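Local coordinates for L-ornithine 5-monooxygenase (Pseudomonas aeruginosa, PDB 3S5W), which catalyses the FAD- and NADPH-dependent N5-hydroxylation of L-ornithine, the first step towards the hydroxamate groups of the siderophore pyoverdin, at residues L49-Q54 / L94-S99; L62-Q67 / L177-R182; S238-F243 / T310-R315. All blocks are in the same frame, centred on the assembly; numbering follows the deposited sequence.

Contact 1: L49-Q54 / L94-S99; sequences LQERAQ and LRNPTS
E51, on a helical turn, faces R95 and S99 while the two backbones stay well apart: even the nearest pair of alpha carbons, E51 CA and S99 CA, is separated by 9.0 Å. The 49-54 segment is helix, whereas 94-99 is loop and ends in a type I beta turn from N96 to S99, closed by the bond from S99 N to N96 O (3.0 Å). Side chains therefore do the joining, chiefly in one salt bridge. R95 grips the carboxylate side-on with two nitrogens, one for each oxygen: NE reaches E51 OE1 at 2.9 Å with a bent N-H (141°), and NH2 gives E51 OE2 an almost straight bond, also 2.9 Å. The two flat groups are far from coplanar, their planes 74° apart, so both nitrogens meet their oxygens from above the carboxylate plane. With CG anti to the carbonyl carbon (chi1 -60°) and the rest of the chain extended, E51 holds its carboxylate well out from the helix. A water donates to E51 OE2 (2.7 Å) and also bonds S99 OG, tying the same oxygen to the end of the turn; S99 OG is bonded by Y101 N as well. The remaining R95 nitrogen, NH1, donates to P433 O, so the guanidinium links helix 40-56, the loop before helix 103-109 and the start of helix 432-447.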
loop_
_atom_site.group_PDB
_atom_site.type_symbol
_atom_site.label_atom_id
_atom_site.label_comp_id
_atom_site.label_asym_id
_atom_site.label_seq_id
_atom_site.Cartn_x
_atom_site.Cartn_y
_atom_site.Cartn_z
ATOM N N LEU A 49 14.307 -10.495 -12.101
ATOM C CA LEU A 49 15.160 -10.111 -13.255
ATOM C C LEU A 49 16.578 -10.610 -13.086
ATOM O O LEU A 49 17.140 -11.184 -14.028
ATOM C CB LEU A 49 15.163 -8.593 -13.497
ATOM C CG LEU A 49 13.858 -7.974 -13.987
ATOM C CD1 LEU A 49 13.902 -6.447 -13.897
ATOM C CD2 LEU A 49 13.483 -8.458 -15.370
ATOM N N GLN A 50 17.138 -10.421 -11.889
ATOM C CA GLN A 50 18.481 -10.921 -11.549
ATOM C C GLN A 50 18.617 -12.456 -11.665
ATOM O O GLN A 50 19.674 -12.952 -12.111
ATOM C CB GLN A 50 18.947 -10.417 -10.172
ATOM C CG GLN A 50 20.254 -11.047 -9.692
ATOM C CD GLN A 50 20.737 -10.493 -8.370
ATOM O OE1 GLN A 50 21.615 -9.628 -8.332
ATOM N NE2 GLN A 50 20.165 -10.978 -7.276
ATOM N N GLU A 51 17.564 -13.201 -11.278
ATOM C CA GLU A 51 17.548 -14.675 -11.445
ATOM C C GLU A 51 17.582 -15.127 -12.894
ATOM O O GLU A 51 18.158 -16.166 -13.199
ATOM C CB GLU A 51 16.325 -15.333 -10.767
ATOM C CG GLU A 51 16.266 -15.082 -9.252
ATOM C CD GLU A 51 15.106 -15.815 -8.516
ATOM O OE1 GLU A 51 14.214 -16.404 -9.181
ATOM O OE2 GLU A 51 15.109 -15.788 -7.255
ATOM N N ARG A 52 16.950 -14.355 -13.770
ATOM C CA ARG A 52 16.879 -14.675 -15.188
ATOM C C ARG A 52 18.135 -14.279 -15.977
ATOM O O ARG A 52 18.360 -14.805 -17.070
ATOM C CB ARG A 52 15.660 -14.007 -15.811
ATOM C CG ARG A 52 14.321 -14.560 -15.368
ATOM C CD ARG A 52 13.180 -13.869 -16.079
ATOM N NE ARG A 52 11.865 -14.445 -15.753
ATOM C CZ ARG A 52 11.324 -15.525 -16.321
ATOM N NH1 ARG A 52 11.971 -16.185 -17.267
ATOM N NH2 ARG A 52 10.114 -15.945 -15.950
ATOM N N ALA A 53 18.939 -13.376 -15.408
ATOM C CA ALA A 53 20.071 -12.739 -16.082
ATOM C C ALA A 53 21.121 -13.718 -16.613
ATOM O O ALA A 53 21.541 -13.586 -17.764
ATOM C CB ALA A 53 20.719 -11.676 -15.185
ATOM N N GLN A 54 21.532 -14.701 -15.807
ATOM C CA GLN A 54 22.539 -15.670 -16.284
ATOM C C GLN A 54 22.079 -16.426 -17.535
ATOM O O GLN A 54 22.783 -16.431 -18.547
ATOM C CB GLN A 54 23.001 -16.630 -15.188
ATOM C CG GLN A 54 24.534 -16.841 -15.223
ATOM C CD GLN A 54 24.970 -18.237 -14.809
ATOM O OE1 GLN A 54 24.147 -19.090 -14.457
ATOM N NE2 GLN A 54 26.280 -18.477 -14.848
ATOM N N LEU A 94 7.667 -17.890 -2.247
ATOM C CA LEU A 94 6.652 -18.635 -3.016
ATOM C C LEU A 94 7.169 -19.106 -4.383
ATOM O O LEU A 94 6.623 -20.038 -4.960
ATOM C CB LEU A 94 5.373 -17.818 -3.192
ATOM C CG LEU A 94 4.564 -17.537 -1.927
ATOM C CD1 LEU A 94 3.170 -17.021 -2.282
ATOM C CD2 LEU A 94 4.461 -18.808 -1.102
ATOM N N ARG A 95 8.186 -18.411 -4.897
ATOM C CA ARG A 95 8.841 -18.796 -6.152
ATOM C C ARG A 95 10.091 -19.626 -5.896
ATOM O O ARG A 95 10.279 -20.656 -6.520
ATOM C CB ARG A 95 9.259 -17.557 -6.960
ATOM C CG ARG A 95 9.813 -17.906 -8.370
ATOM C CD ARG A 95 10.342 -16.657 -9.098
ATOM N NE ARG A 95 11.474 -16.057 -8.416
ATOM C CZ ARG A 95 11.427 -14.893 -7.775
ATOM N NH1 ARG A 95 10.293 -14.204 -7.733
ATOM N NH2 ARG A 95 12.503 -14.421 -7.164
ATOM N N ASN A 96 10.937 -19.145 -4.985
ATOM C CA ASN A 96 12.301 -19.650 -4.806
ATOM C C ASN A 96 12.776 -19.541 -3.352
ATOM O O ASN A 96 13.415 -18.566 -2.989
ATOM C CB ASN A 96 13.265 -18.901 -5.753
ATOM C CG ASN A 96 14.715 -19.338 -5.595
ATOM O OD1 ASN A 96 15.634 -18.585 -5.912
ATOM N ND2 ASN A 96 14.922 -20.543 -5.085
ATOM N N PRO A 97 12.464 -20.562 -2.506
ATOM C CA PRO A 97 12.905 -20.539 -1.116
ATOM C C PRO A 97 14.407 -20.529 -0.938
ATOM O O PRO A 97 14.867 -20.196 0.148
ATOM C CB PRO A 97 12.352 -21.856 -0.547
ATOM C CG PRO A 97 11.153 -22.112 -1.343
ATOM C CD PRO A 97 11.555 -21.684 -2.761
ATOM N N THR A 98 15.158 -20.907 -1.984
ATOM C CA THR A 98 16.625 -20.909 -1.899
ATOM C C THR A 98 17.239 -19.518 -2.202
ATOM O O THR A 98 18.457 -19.329 -2.115
ATOM C CB THR A 98 17.293 -21.978 -2.835
ATOM O OG1 THR A 98 17.226 -21.540 -4.194
ATOM C CG2 THR A 98 16.635 -23.339 -2.708
ATOM N N SER A 99 16.400 -18.537 -2.546
ATOM C CA SER A 99 16.911 -17.179 -2.781
ATOM C C SER A 99 17.628 -16.620 -1.557
ATOM O O SER A 99 17.182 -16.848 -0.416
ATOM C CB SER A 99 15.758 -16.243 -3.187
ATOM O OG SER A 99 16.234 -14.917 -3.266
HETATM O O HOH W 1 17.096 -14.733 -5.848
#

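Contact 2: L62-Q67 / L177-R182; sequences LFLDKQ and LVRTTR. With FAD (flavin-adenine dinucleotide), chain C; PO4 (phosphate ion), chain D.
Strand 61-65 belongs to the FAD-binding part of the fold, where D65 brings an acidic side chain to the adenosine ribose, as in other Rossmann-type dinucleotide sites; farther back along the strand, L62 and L64 pack against R179 of strand 176-181. The two strands are not bonded to each other here, L62 CA and T181 CA being the nearest pair at 9.5 Å, and R179 reaches over to the two leucines. Extended from CG to NE, its chain crosses that of L62 at about a right angle, and L62 CD1 lies 3.3 Å from R179 NE, obliquely to the guanidinium. L64 sends both methyls to R179 NH1, CD1 at 3.6 Å, while CD2 sits over one face of the group, displaced toward its rim. The polar edge is turned to a phosphate ion, probably from the crystallisation liquor: R179 NE binds phosphate O2 at 2.8 Å and R179 NH2 binds O4 at 2.9 Å, the second bond nearly straight at 171°. NH1 forms a salt bridge with E148, and R145 also binds the phosphate. At the cofactor end, the D65 carboxylate takes one ribose hydroxyl on each oxygen, O2B on OD1 and O3B on OD2, both at 2.7 Å. D65 OD1 uses its anti lone pair for Q67 N (2.9 Å), an Asx turn that fixes the carboxylate, and Q67 NE2 returns to bind O3B. K66 lays its extended aliphatic chain across one face of the adenine. Strand 30-36 pairs in parallel with both 61-65 and 176-181 and so lies between them, while strand 144-146 pairs with 61-65 on its other edge.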
loop_
_atom_site.group_PDB
_atom_site.type_symbol
_atom_site.label_atom_id
_atom_site.label_comp_id
_atom_site.label_asym_id
_atom_site.label_seq_id
_atom_site.Cartn_x
_atom_site.Cartn_y
_atom_site.Cartn_z
ATOM N N LEU A 62 16.531 0.431 -14.431
ATOM C CA LEU A 62 16.483 1.412 -13.340
ATOM C C LEU A 62 15.123 1.425 -12.641
ATOM O O LEU A 62 14.078 1.354 -13.294
ATOM C CB LEU A 62 16.745 2.839 -13.834
ATOM C CG LEU A 62 18.128 3.256 -14.342
ATOM C CD1 LEU A 62 18.046 4.726 -14.762
ATOM C CD2 LEU A 62 19.175 3.077 -13.280
ATOM N N PHE A 63 15.146 1.568 -11.319
ATOM C CA PHE A 63 13.907 1.795 -10.574
ATOM C C PHE A 63 14.024 3.091 -9.840
ATOM O O PHE A 63 14.946 3.255 -9.060
ATOM C CB PHE A 63 13.653 0.647 -9.589
ATOM C CG PHE A 63 13.486 -0.674 -10.255
ATOM C CD1 PHE A 63 12.236 -1.060 -10.777
ATOM C CD2 PHE A 63 14.578 -1.534 -10.393
ATOM C CE1 PHE A 63 12.098 -2.278 -11.422
ATOM C CE2 PHE A 63 14.428 -2.759 -11.010
ATOM C CZ PHE A 63 13.199 -3.131 -11.533
ATOM N N LEU A 64 13.100 4.010 -10.091
ATOM C CA LEU A 64 13.127 5.342 -9.491
ATOM C C LEU A 64 12.142 5.449 -8.341
ATOM O O LEU A 64 10.981 5.052 -8.490
ATOM C CB LEU A 64 12.785 6.420 -10.541
ATOM C CG LEU A 64 13.480 6.406 -11.917
ATOM C CD1 LEU A 64 13.155 7.700 -12.687
ATOM C CD2 LEU A 64 14.974 6.168 -11.860
ATOM N N ASP A 65 12.591 5.948 -7.197
ATOM C CA ASP A 65 11.689 6.140 -6.085
ATOM C C ASP A 65 11.823 7.535 -5.538
ATOM O O ASP A 65 12.928 8.005 -5.280
ATOM C CB ASP A 65 11.915 5.100 -4.967
ATOM C CG ASP A 65 10.698 4.961 -4.045
ATOM O OD1 ASP A 65 10.444 5.873 -3.217
ATOM O OD2 ASP A 65 9.975 3.943 -4.155
ATOM N N LYS A 66 10.684 8.162 -5.330
ATOM C CA LYS A 66 10.632 9.521 -4.820
ATOM C C LYS A 66 11.171 9.683 -3.401
ATOM O O LYS A 66 11.544 10.786 -3.023
ATOM C CB LYS A 66 9.240 10.134 -4.979
ATOM C CG LYS A 66 8.154 9.543 -4.097
ATOM C CD LYS A 66 6.801 10.222 -4.373
ATOM C CE LYS A 66 5.739 9.714 -3.403
ATOM N NZ LYS A 66 4.440 10.419 -3.630
ATOM N N GLN A 67 11.196 8.607 -2.607
ATOM C CA GLN A 67 11.715 8.735 -1.227
ATOM C C GLN A 67 13.227 8.897 -1.262
ATOM O O GLN A 67 13.911 8.155 -1.982
ATOM C CB GLN A 67 11.369 7.514 -0.371
ATOM C CG GLN A 67 9.868 7.247 -0.233
ATOM C CD GLN A 67 9.622 6.109 0.758
ATOM O OE1 GLN A 67 10.048 6.183 1.910
ATOM N NE2 GLN A 67 8.998 5.047 0.298
ATOM N N LEU A 177 15.168 15.391 -14.824
ATOM C CA LEU A 177 15.920 14.362 -15.517
ATOM C C LEU A 177 15.040 13.728 -16.585
ATOM O O LEU A 177 13.842 13.525 -16.377
ATOM C CB LEU A 177 16.426 13.306 -14.526
ATOM C CG LEU A 177 17.653 13.625 -13.646
ATOM C CD1 LEU A 177 17.270 14.288 -12.328
ATOM C CD2 LEU A 177 18.393 12.345 -13.328
ATOM N N VAL A 178 15.623 13.457 -17.745
ATOM C CA VAL A 178 14.889 12.817 -18.838
ATOM C C VAL A 178 15.687 11.587 -19.234
ATOM O O VAL A 178 16.890 11.679 -19.483
ATOM C CB VAL A 178 14.637 13.802 -20.054
ATOM C CG1 VAL A 178 13.939 13.097 -21.219
ATOM C CG2 VAL A 178 13.818 15.007 -19.600
ATOM N N ARG A 179 15.037 10.425 -19.224
ATOM C CA ARG A 179 15.673 9.164 -19.598
ATOM C C ARG A 179 14.822 8.447 -20.627
ATOM O O ARG A 179 13.613 8.663 -20.724
ATOM C CB ARG A 179 15.867 8.242 -18.380
ATOM C CG ARG A 179 16.865 8.704 -17.347
ATOM C CD ARG A 179 16.943 7.626 -16.279
ATOM N NE ARG A 179 17.812 7.976 -15.162
ATOM C CZ ARG A 179 17.433 8.656 -14.082
ATOM N NH1 ARG A 179 16.192 9.128 -13.971
ATOM N NH2 ARG A 179 18.312 8.888 -13.121
ATOM N N THR A 180 15.453 7.561 -21.376
ATOM C CA THR A 180 14.800 6.867 -22.438
ATOM C C THR A 180 14.785 5.357 -22.151
ATOM O O THR A 180 15.769 4.814 -21.663
ATOM C CB THR A 180 15.526 7.207 -23.774
ATOM O OG1 THR A 180 15.339 8.601 -24.025
ATOM C CG2 THR A 180 14.934 6.447 -24.916
ATOM N N THR A 181 13.669 4.699 -22.465
ATOM C CA THR A 181 13.490 3.270 -22.163
ATOM C C THR A 181 12.630 2.509 -23.173
ATOM O O THR A 181 11.672 3.059 -23.707
ATOM C CB THR A 181 12.905 3.070 -20.708
ATOM O OG1 THR A 181 12.924 1.675 -20.372
ATOM C CG2 THR A 181 11.471 3.585 -20.605
ATOM N N ARG A 182 12.966 1.239 -23.414
ATOM C CA ARG A 182 12.150 0.322 -24.244
ATOM C C ARG A 182 10.857 -0.190 -23.548
ATOM O O ARG A 182 9.895 -0.614 -24.205
ATOM C CB ARG A 182 12.989 -0.900 -24.703
ATOM C CG ARG A 182 14.337 -0.547 -25.383
ATOM C CD ARG A 182 15.125 -1.781 -25.800
ATOM N NE ARG A 182 16.238 -1.436 -26.695
ATOM C CZ ARG A 182 17.493 -1.178 -26.308
ATOM N NH1 ARG A 182 17.837 -1.221 -25.019
ATOM N NH2 ARG A 182 18.418 -0.885 -27.220
HETATM P PA FAD C . 4.352 0.657 -2.333
HETATM O O1A FAD C . 3.280 1.613 -1.969
HETATM O O2A FAD C . 4.937 -0.154 -1.163
HETATM O O5B FAD C . 5.581 1.451 -3.042
HETATM C C5B FAD C . 5.299 2.431 -4.012
HETATM C C4B FAD C . 6.583 3.235 -4.127
HETATM O O4B FAD C . 6.412 4.147 -5.178
HETATM C C3B FAD C . 6.819 4.061 -2.867
HETATM O O3B FAD C . 8.075 3.732 -2.306
HETATM C C2B FAD C . 6.764 5.517 -3.346
HETATM O O2B FAD C . 7.792 6.316 -2.771
HETATM C C1B FAD C . 7.027 5.374 -4.814
HETATM N N9A FAD C . 6.394 6.369 -5.673
HETATM C C8A FAD C . 5.055 6.745 -5.715
HETATM N N7A FAD C . 4.914 7.648 -6.731
HETATM C C5A FAD C . 6.127 7.812 -7.325
HETATM C C6A FAD C . 6.548 8.603 -8.394
HETATM N N6A FAD C . 5.651 9.202 -9.194
HETATM N N1A FAD C . 7.891 8.554 -8.760
HETATM C C2A FAD C . 8.806 7.745 -8.118
HETATM N N3A FAD C . 8.388 6.955 -7.052
HETATM C C4A FAD C . 7.067 7.000 -6.672
HETATM N N1 FAD C . 0.342 -5.804 2.571
HETATM C C2 FAD C . 0.543 -7.064 3.121
HETATM O O2 FAD C . 0.557 -8.052 2.406
HETATM N N3 FAD C . 0.728 -7.219 4.478
HETATM C C4 FAD C . 0.734 -6.138 5.325
HETATM O O4 FAD C . 0.951 -6.321 6.535
HETATM C C4X FAD C . 0.515 -4.858 4.780
HETATM N N5 FAD C . 0.496 -3.746 5.610
HETATM C C5X FAD C . 0.268 -2.490 5.074
HETATM C C6 FAD C . 0.250 -1.375 5.925
HETATM C C7 FAD C . 0.024 -0.102 5.419
HETATM C C7M FAD C . 0.008 1.047 6.396
HETATM C C8 FAD C . -0.213 0.054 4.058
HETATM C C8M FAD C . -0.462 1.400 3.440
HETATM C C9 FAD C . -0.196 -1.043 3.204
HETATM C C9A FAD C . 0.063 -2.330 3.695
HETATM N N10 FAD C . 0.081 -3.448 2.853
HETATM C C10 FAD C . 0.289 -4.707 3.405
HETATM C "C1'" FAD C . -0.191 -3.348 1.383
HETATM C "C2'" FAD C . 0.952 -2.714 0.564
HETATM O "O2'" FAD C . 0.283 -2.145 -0.567
HETATM C "C3'" FAD C . 1.924 -3.795 0.115
HETATM O "O3'" FAD C . 2.483 -4.513 1.233
HETATM C "C4'" FAD C . 3.114 -3.201 -0.679
HETATM O "O4'" FAD C . 3.656 -2.101 0.041
HETATM C "C5'" FAD C . 2.790 -2.830 -2.150
HETATM O "O5'" FAD C . 4.026 -2.656 -2.817
HETATM P P FAD C . 4.218 -1.655 -4.074
HETATM O O1P FAD C . 5.701 -1.656 -4.355
HETATM O O2P FAD C . 3.290 -2.131 -5.159
HETATM O O3P FAD C . 3.743 -0.244 -3.503
HETATM P P PO4 D . 21.615 7.603 -14.478
HETATM O O1 PO4 D . 22.060 6.162 -14.591
HETATM O O2 PO4 D . 20.543 7.819 -15.522
HETATM O O3 PO4 D . 22.815 8.498 -14.717
HETATM O O4 PO4 D . 21.080 7.937 -13.098
#

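Contact 3: S238-F243 / T310-R315; sequences SAAEAF and TDLIER. With NAP (NADP nicotinamide-adenine-dinucleotide phosphate), chain F.
Apolar packing joins the two helical segments, and L312 supplies one whole side of it. L312 CD2 rests 3.7 Å from A240 CB and 3.8 Å from E241 CG, lodged against two consecutive residues of the facing helix. CG anti to the backbone N (chi1 -177°) sends the leucine branch across to them, and its chain meets that of E241 at about a right angle. The small A240 lets the backbones draw close, with A240 CA and L312 CA 7.2 Å apart; I316, a turn further along helix 310-326, touches A240 too. Helix 237-249, which carries A240 and E241, follows strand 228-233 in what fits a Rossmann-type strand-turn-helix of the NADP site, with A239 as the alanine of a GxGxxA pattern. Hydrogen bonds to the dinucleotide come from its first turn: the firm one is from the backbone, S238 N to NAP O2N (3.1 Å, 169°), and in the conformer given here, one of two modelled, S238 OG donates to NAP O1N (2.9 Å) of the same phosphate. While the CG of E241 touches the leucine, its carboxylate is buried and satisfied by a salt bridge from OE1 to R126 and a hydrogen bond from Q237 to OE2.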
loop_
_atom_site.group_PDB
_atom_site.type_symbol
_atom_site.label_atom_id
_atom_site.label_comp_id
_atom_site.label_asym_id
_atom_site.label_seq_id
_atom_site.Cartn_x
_atom_site.Cartn_y
_atom_site.Cartn_z
ATOM N N SER A 238 -6.066 0.396 10.045
ATOM C CA SER A 238 -5.312 1.633 10.287
ATOM C C SER A 238 -5.935 2.449 11.393
ATOM O O SER A 238 -5.217 2.943 12.259
ATOM C CB SER A 238 -5.135 2.487 9.029
ATOM O OG SER A 238 -4.360 1.799 8.102
ATOM N N ALA A 239 -7.274 2.576 11.378
ATOM C CA ALA A 239 -7.991 3.280 12.476
ATOM C C ALA A 239 -7.711 2.615 13.837
ATOM O O ALA A 239 -7.428 3.287 14.814
ATOM C CB ALA A 239 -9.476 3.293 12.222
ATOM N N ALA A 240 -7.790 1.289 13.871
ATOM C CA ALA A 240 -7.524 0.511 15.089
ATOM C C ALA A 240 -6.078 0.713 15.577
ATOM O O ALA A 240 -5.850 0.846 16.779
ATOM C CB ALA A 240 -7.770 -0.972 14.845
ATOM N N GLU A 241 -5.128 0.717 14.656
ATOM C CA GLU A 241 -3.709 0.927 15.066
ATOM C C GLU A 241 -3.490 2.340 15.580
ATOM O O GLU A 241 -2.825 2.535 16.586
ATOM C CB GLU A 241 -2.764 0.603 13.908
ATOM C CG GLU A 241 -2.694 -0.929 13.691
ATOM C CD GLU A 241 -1.694 -1.382 12.631
ATOM O OE1 GLU A 241 -1.089 -0.519 11.930
ATOM O OE2 GLU A 241 -1.493 -2.625 12.511
ATOM N N ALA A 242 -4.051 3.328 14.878
ATOM C CA ALA A 242 -4.011 4.720 15.349
ATOM C C ALA A 242 -4.617 4.857 16.737
ATOM O O ALA A 242 -4.027 5.481 17.649
ATOM C CB ALA A 242 -4.750 5.641 14.356
ATOM N N PHE A 243 -5.800 4.272 16.936
ATOM C CA PHE A 243 -6.398 4.333 18.250
ATOM C C PHE A 243 -5.522 3.749 19.357
ATOM O O PHE A 243 -5.410 4.323 20.427
ATOM C CB PHE A 243 -7.746 3.603 18.284
ATOM C CG PHE A 243 -8.405 3.644 19.630
ATOM C CD1 PHE A 243 -9.095 4.796 20.045
ATOM C CD2 PHE A 243 -8.354 2.531 20.485
ATOM C CE1 PHE A 243 -9.708 4.842 21.314
ATOM C CE2 PHE A 243 -8.958 2.553 21.749
ATOM C CZ PHE A 243 -9.653 3.730 22.161
ATOM N N THR A 310 -8.272 -9.844 14.729
ATOM C CA THR A 310 -9.072 -10.234 15.896
ATOM C C THR A 310 -8.477 -9.795 17.239
ATOM O O THR A 310 -9.199 -9.275 18.076
ATOM C CB THR A 310 -9.380 -11.758 15.899
ATOM O OG1 THR A 310 -10.206 -12.043 14.773
ATOM C CG2 THR A 310 -10.185 -12.157 17.133
ATOM N N ASP A 311 -7.163 -9.994 17.432
ATOM C CA ASP A 311 -6.545 -9.675 18.728
ATOM C C ASP A 311 -6.581 -8.196 19.022
ATOM O O ASP A 311 -6.724 -7.788 20.163
ATOM C CB ASP A 311 -5.126 -10.225 18.837
ATOM C CG ASP A 311 -5.104 -11.776 18.857
ATOM O OD1 ASP A 311 -6.110 -12.422 19.258
ATOM O OD2 ASP A 311 -4.074 -12.350 18.459
ATOM N N LEU A 312 -6.455 -7.394 17.966
ATOM C CA LEU A 312 -6.518 -5.952 18.111
ATOM C C LEU A 312 -7.962 -5.494 18.427
ATOM O O LEU A 312 -8.179 -4.595 19.240
ATOM C CB LEU A 312 -5.921 -5.289 16.827
ATOM C CG LEU A 312 -5.812 -3.760 16.765
ATOM C CD1 LEU A 312 -5.173 -3.197 18.009
ATOM C CD2 LEU A 312 -5.038 -3.297 15.523
ATOM N N ILE A 313 -8.965 -6.135 17.819
ATOM C CA ILE A 313 -10.368 -5.859 18.244
ATOM C C ILE A 313 -10.544 -6.127 19.757
ATOM O O ILE A 313 -11.113 -5.316 20.500
ATOM C CB ILE A 313 -11.389 -6.690 17.448
ATOM C CG1 ILE A 313 -11.281 -6.356 15.945
ATOM C CG2 ILE A 313 -12.784 -6.468 18.008
ATOM C CD1 ILE A 313 -12.332 -7.042 15.034
ATOM N N GLU A 314 -10.038 -7.268 20.207
ATOM C CA GLU A 314 -10.177 -7.641 21.641
ATOM C C GLU A 314 -9.491 -6.596 22.532
ATOM O O GLU A 314 -10.014 -6.197 23.583
ATOM C CB GLU A 314 -9.570 -9.041 21.878
ATOM C CG GLU A 314 -10.521 -10.179 21.461
ATOM C CD GLU A 314 -9.817 -11.562 21.341
ATOM O OE1 GLU A 314 -10.395 -12.456 20.679
ATOM O OE2 GLU A 314 -8.693 -11.749 21.891
ATOM N N ARG A 315 -8.320 -6.142 22.083
ATOM C CA ARG A 315 -7.576 -5.110 22.831
ATOM C C ARG A 315 -8.378 -3.818 22.930
ATOM O O ARG A 315 -8.488 -3.229 24.004
ATOM C CB ARG A 315 -6.231 -4.772 22.203
ATOM C CG ARG A 315 -5.124 -5.720 22.592
ATOM C CD ARG A 315 -3.784 -5.267 21.979
ATOM N NE ARG A 315 -3.212 -4.045 22.557
ATOM C CZ ARG A 315 -2.020 -3.547 22.197
ATOM N NH1 ARG A 315 -1.303 -4.165 21.271
ATOM N NH2 ARG A 315 -1.533 -2.446 22.761
HETATM P PA NAP F . -9.626 0.065 4.587
HETATM O O1A NAP F . -9.718 -1.342 4.993
HETATM O O2A NAP F . -10.024 0.325 3.217
HETATM O O5B NAP F . -10.390 0.902 5.697
HETATM C C5B NAP F . -10.916 2.116 5.306
HETATM C C4B NAP F . -11.757 2.545 6.490
HETATM O O4B NAP F . -12.086 3.873 6.196
HETATM C C3B NAP F . -13.056 1.732 6.573
HETATM O O3B NAP F . -13.402 1.705 7.951
HETATM C C2B NAP F . -14.007 2.655 5.791
HETATM O O2B NAP F . -15.319 2.561 6.265
HETATM C C1B NAP F . -13.476 4.063 6.155
HETATM N N9A NAP F . -13.885 5.028 5.122
HETATM C C8A NAP F . -13.520 5.027 3.792
HETATM N N7A NAP F . -14.116 6.066 3.165
HETATM C C5A NAP F . -14.873 6.707 4.071
HETATM C C6A NAP F . -15.714 7.817 3.972
HETATM N N6A NAP F . -15.889 8.426 2.805
HETATM N N1A NAP F . -16.371 8.242 5.088
HETATM C C2A NAP F . -16.226 7.628 6.303
HETATM N N3A NAP F . -15.393 6.522 6.410
HETATM C C4A NAP F . -14.748 6.067 5.306
HETATM O O3 NAP F . -8.154 0.665 4.875
HETATM P PN NAP F . -7.031 0.410 6.036
HETATM O O1N NAP F . -5.961 1.428 5.771
HETATM O O2N NAP F . -7.614 0.356 7.416
HETATM O O5D NAP F . -6.554 -1.037 5.515
HETATM C C5D NAP F . -6.302 -2.228 6.229
HETATM C C4D NAP F . -5.172 -2.807 5.385
HETATM O O4D NAP F . -4.215 -3.573 6.066
HETATM C C3D NAP F . -5.540 -3.711 4.219
HETATM O O3D NAP F . -6.337 -3.049 3.267
HETATM C C2D NAP F . -4.126 -4.102 3.759
HETATM O O2D NAP F . -3.531 -3.291 2.754
HETATM C C1D NAP F . -3.305 -3.980 5.050
HETATM P P2B NAP F . -16.491 1.733 5.512
HETATM O O1X NAP F . -17.734 2.341 6.149
HETATM O O2X NAP F . -16.207 0.293 5.893
HETATM O O3X NAP F . -16.362 1.943 4.024
#

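Contacts 1 and 2 are neighbours: helix 40-56 and strand 61-65 follow each other in the chain, and L49 CD1 packs 4.1 Å from F63 CZ, although the contact centres are about 24 Å apart. Contact 3 stands apart, its centre about 38 Å from that of contact 2, across the chain's centre, and about 37 Å from that of contact 1. The two dinucleotides occupy the space between: contact 2 holds the adenosine ribose of FAD, contact 3 a phosphate of NADP. The side chain of E241 in contact 3 is about 6 Å from FAD and about 9 Å from the bound hydroxyornithine. In contact 1, the R95 side chain is about 11 Å from that of substrate-binding K89.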